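Local coordinates for protein ribokinase, putative (Burkholderia thailandensis, PDB 3B1N) that probably phosphorylates nucleosides as a kinase of the ribokinase (pfkB) family, binding ADP and the nucleoside analogue mizoribine in neighbouring pockets, at residues L79-A84 and G288-A293. Residues are numbered along the deposited sequence; the frame is centred on the assembly and turned at random.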
ATOM      1  N   LEU B  79      -0.735 -12.215 -22.916  1.00 11.22           N
ATOM      2  CA  LEU B  79      -0.247 -12.782 -24.177  1.00 11.25           C
ATOM      3  C   LEU B  79      -1.009 -12.140 -25.314  1.00 11.34           C
ATOM      4  O   LEU B  79      -0.357 -11.752 -26.333  1.00 12.73           O
ATOM      5  CB  LEU B  79      -0.405 -14.296 -24.234  1.00 12.63           C
ATOM      6  CG  LEU B  79       0.351 -15.003 -23.099  1.00 13.67           C
ATOM      7  CD1 LEU B  79       0.063 -16.474 -23.210  1.00 14.92           C
ATOM      8  CD2 LEU B  79       1.877 -14.743 -23.135  1.00 16.86           C
ATOM      9  N   ASP B  80      -2.335 -12.000 -25.151  1.00 11.44           N
ATOM     10  CA  ASP B  80      -3.154 -11.444 -26.274  1.00 11.35           C
ATOM     11  C   ASP B  80      -2.801  -9.985 -26.502  1.00 12.73           C
ATOM     12  O   ASP B  80      -2.745  -9.528 -27.640  1.00 13.29           O
ATOM     13  CB  ASP B  80      -4.627 -11.621 -25.922  1.00 13.18           C
ATOM     14  CG  ASP B  80      -5.064 -13.071 -25.977  1.00 12.09           C
ATOM     15  OD1 ASP B  80      -4.294 -13.947 -26.420  1.00 15.83           O
ATOM     16  OD2 ASP B  80      -6.226 -13.282 -25.598  1.00 18.04           O
ATOM     17  N   ARG B  81      -2.515  -9.261 -25.434  1.00 11.73           N
ATOM     18  CA  ARG B  81      -2.123  -7.865 -25.560  1.00 12.46           C
ATOM     19  C   ARG B  81      -0.783  -7.738 -26.299  1.00 13.24           C
ATOM     20  O   ARG B  81      -0.614  -6.859 -27.148  1.00 14.56           O
ATOM     21  CB  ARG B  81      -2.008  -7.257 -24.175  1.00 13.29           C
ATOM     22  CG  ARG B  81      -1.357  -5.883 -24.159  1.00 16.21           C
ATOM     23  CD  ARG B  81      -1.270  -5.404 -22.734  1.00 15.14           C
ATOM     24  NE  ARG B  81      -0.646  -4.064 -22.630  1.00 16.87           N
ATOM     25  CZ  ARG B  81      -1.303  -2.949 -22.902  1.00 18.56           C
ATOM     26  NH1 ARG B  81      -2.551  -3.041 -23.324  1.00 18.11           N
ATOM     27  NH2 ARG B  81      -0.727  -1.757 -22.777  1.00 18.40           N
ATOM     28  N   MET B  82       0.166  -8.631 -26.013  1.00 13.58           N
ATOM     29  CA  MET B  82       1.456  -8.568 -26.662  1.00 14.47           C
ATOM     30  C   MET B  82       1.247  -8.779 -28.145  1.00 14.86           C
ATOM     31  O   MET B  82       1.829  -8.041 -28.956  1.00 14.75           O
ATOM     32  CB  MET B  82       2.359  -9.643 -26.090  1.00 14.51           C
ATOM     33  CG  MET B  82       2.833  -9.230 -24.727  1.00 14.48           C
ATOM     34  SD  MET B  82       3.878 -10.504 -24.012  1.00 16.75           S
ATOM     35  CE  MET B  82       5.267 -10.464 -25.115  1.00 18.85           C
ATOM     36  N   ASP B  83       0.388  -9.727 -28.505  1.00 15.18           N
ATOM     37  CA  ASP B  83       0.093  -9.994 -29.915  1.00 16.55           C
ATOM     38  C   ASP B  83      -0.514  -8.758 -30.590  1.00 16.85           C
ATOM     39  O   ASP B  83      -0.074  -8.419 -31.708  1.00 19.02           O
ATOM     40  CB  ASP B  83      -0.877 -11.161 -30.081  1.00 15.86           C
ATOM     41  CG  ASP B  83      -0.271 -12.505 -29.757  1.00 21.51           C
ATOM     42  OD1 ASP B  83      -1.070 -13.469 -29.673  1.00 20.19           O
ATOM     43  OD2 ASP B  83       0.975 -12.644 -29.617  1.00 19.83           O
ATOM     44  N   ALA B  84      -1.472  -8.106 -29.930  1.00 16.53           N
ATOM     45  CA  ALA B  84      -2.150  -6.908 -30.464  1.00 16.81           C
ATOM     46  C   ALA B  84      -1.159  -5.777 -30.684  1.00 17.59           C
ATOM     47  O   ALA B  84      -1.284  -4.995 -31.646  1.00 18.37           O
ATOM     48  CB  ALA B  84      -3.249  -6.462 -29.508  1.00 17.28           C
ATOM     49  N   GLY B 288      -2.269   3.955 -14.946  1.00 16.38           N
ATOM     50  CA  GLY B 288      -1.730   2.655 -15.323  1.00 16.01           C
ATOM     51  C   GLY B 288      -0.352   2.932 -15.912  1.00 15.24           C
ATOM     52  O   GLY B 288      -0.117   4.009 -16.481  1.00 16.80           O
ATOM     53  N   PRO B 289       0.554   1.958 -15.856  1.00 12.80           N
ATOM     54  CA  PRO B 289       1.881   2.170 -16.468  1.00 11.54           C
ATOM     55  C   PRO B 289       1.865   2.135 -17.996  1.00 10.75           C
ATOM     56  O   PRO B 289       2.829   2.647 -18.574  1.00  9.96           O
ATOM     57  CB  PRO B 289       2.740   1.029 -15.888  1.00 12.59           C
ATOM     58  CG  PRO B 289       1.767   0.054 -15.331  1.00 13.69           C
ATOM     59  CD  PRO B 289       0.494   0.741 -15.009  1.00 12.13           C
ATOM     60  N   GLN B 290       0.831   1.564 -18.642  1.00 10.54           N
ATOM     61  CA  GLN B 290       0.876   1.392 -20.101  1.00 11.44           C
ATOM     62  C   GLN B 290      -0.362   1.919 -20.828  1.00 12.61           C
ATOM     63  O   GLN B 290      -0.591   1.570 -21.985  1.00 16.09           O
ATOM     64  CB  GLN B 290       1.084  -0.085 -20.466  1.00 11.68           C
ATOM     65  CG  GLN B 290       2.355  -0.747 -19.909  1.00 11.43           C
ATOM     66  CD  GLN B 290       2.351  -2.256 -20.190  1.00 11.27           C
ATOM     67  OE1 GLN B 290       1.783  -2.706 -21.226  1.00 12.82           O
ATOM     68  NE2 GLN B 290       3.055  -3.023 -19.373  1.00  9.12           N
ATOM     69  N   THR B 291      -1.148   2.799 -20.226  0.50 12.47           N
ATOM     70  CA  THR B 291      -2.349   3.205 -20.957  0.50 12.58           C
ATOM     71  C   THR B 291      -2.131   4.412 -21.866  0.50 12.42           C
ATOM     72  O   THR B 291      -2.874   4.558 -22.857  0.50 13.65           O
ATOM     73  CB  THR B 291      -3.565   3.367 -20.063  0.50 12.46           C
ATOM     74  OG1 THR B 291      -3.410   4.534 -19.252  0.50 15.15           O
ATOM     75  CG2 THR B 291      -3.699   2.150 -19.188  0.50  8.90           C
ATOM     76  N   TYR B 292      -1.118   5.232 -21.575  1.00 12.35           N
ATOM     77  CA  TYR B 292      -0.695   6.249 -22.540  1.00 11.75           C
ATOM     78  C   TYR B 292      -0.392   5.611 -23.888  1.00 12.75           C
ATOM     79  O   TYR B 292       0.228   4.552 -23.960  1.00 13.29           O
ATOM     80  CB  TYR B 292       0.478   7.086 -22.012  1.00 12.65           C
ATOM     81  CG  TYR B 292       1.863   6.426 -22.027  1.00 10.00           C
ATOM     82  CD1 TYR B 292       2.110   5.227 -21.336  1.00  9.56           C
ATOM     83  CD2 TYR B 292       2.906   7.007 -22.755  1.00  8.46           C
ATOM     84  CE1 TYR B 292       3.392   4.668 -21.375  1.00  9.82           C
ATOM     85  CE2 TYR B 292       4.173   6.463 -22.793  1.00 10.70           C
ATOM     86  CZ  TYR B 292       4.391   5.253 -22.096  1.00 10.01           C
ATOM     87  OH  TYR B 292       5.647   4.701 -22.167  1.00 10.14           O
ATOM     88  N   ALA B 293      -0.937   6.192 -24.950  1.00 12.96           N
ATOM     89  CA  ALA B 293      -0.752   5.605 -26.263  1.00 12.56           C
ATOM     90  C   ALA B 293      -0.510   6.694 -27.325  1.00 13.47           C
ATOM     91  O   ALA B 293      -1.259   6.752 -28.346  1.00 16.44           O
ATOM     92  CB  ALA B 293      -1.986   4.725 -26.623  1.00 11.58           C
TER
HETATM   93  O   HOH W   1      -2.289   0.637 -23.687  1.00 23.90           O
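Arg81 and Gln290 reach toward each other from backbones that stay well apart, Arg81 CA lying 11.2 Å from Gln290 CA, the first in the middle of a helix and the second in an irregular loop. Two long side chains share the gap: with CG anti to the backbone N (chi1 169°), the arginine chain runs extended as far as NE, carrying the guanidinium far from its helix, while the extended chain of Gln290 comes to meet it. There the group presents its NE side to the amide. Arg81 NE and Arg81 NH2 each donate to Gln290 OE1, both at 3.1 Å and both with N-H...O angles of 143°, the bent geometry expected when two donors converge on one atom. The oxygen lies at the guanidinium edge, close to its plane, but both nitrogens come to the amide from the same face and are tilted from the carbonyl plane, the two flat groups being turned 39° apart. Glutamine suits the other end because its amide can serve two sides: while OE1 receives the arginine, NE2 donates to Asn52 OD1 and Tyr78 OH, which probably sets which end of the amide turns to Arg81. A water bridges the same two residues a second way, accepting from Arg81 NH2 at 3.0 Å and donating to Gln290 O at 2.6 Å, so the guanidinium holds the side chain of Gln290 directly and its carbonyl through water. Asn52 lines the mizoribine pocket, placing Gln290 in the second shell of the nucleoside site, with its side chain about 7 Å from the ligand. The contact thus links helix 76-85 to the loop between helices 269-284 and 296-307, while Arg81 also packs on Tyr55 of helix 49-59 and both partners touch Phe46 of strand 45-47.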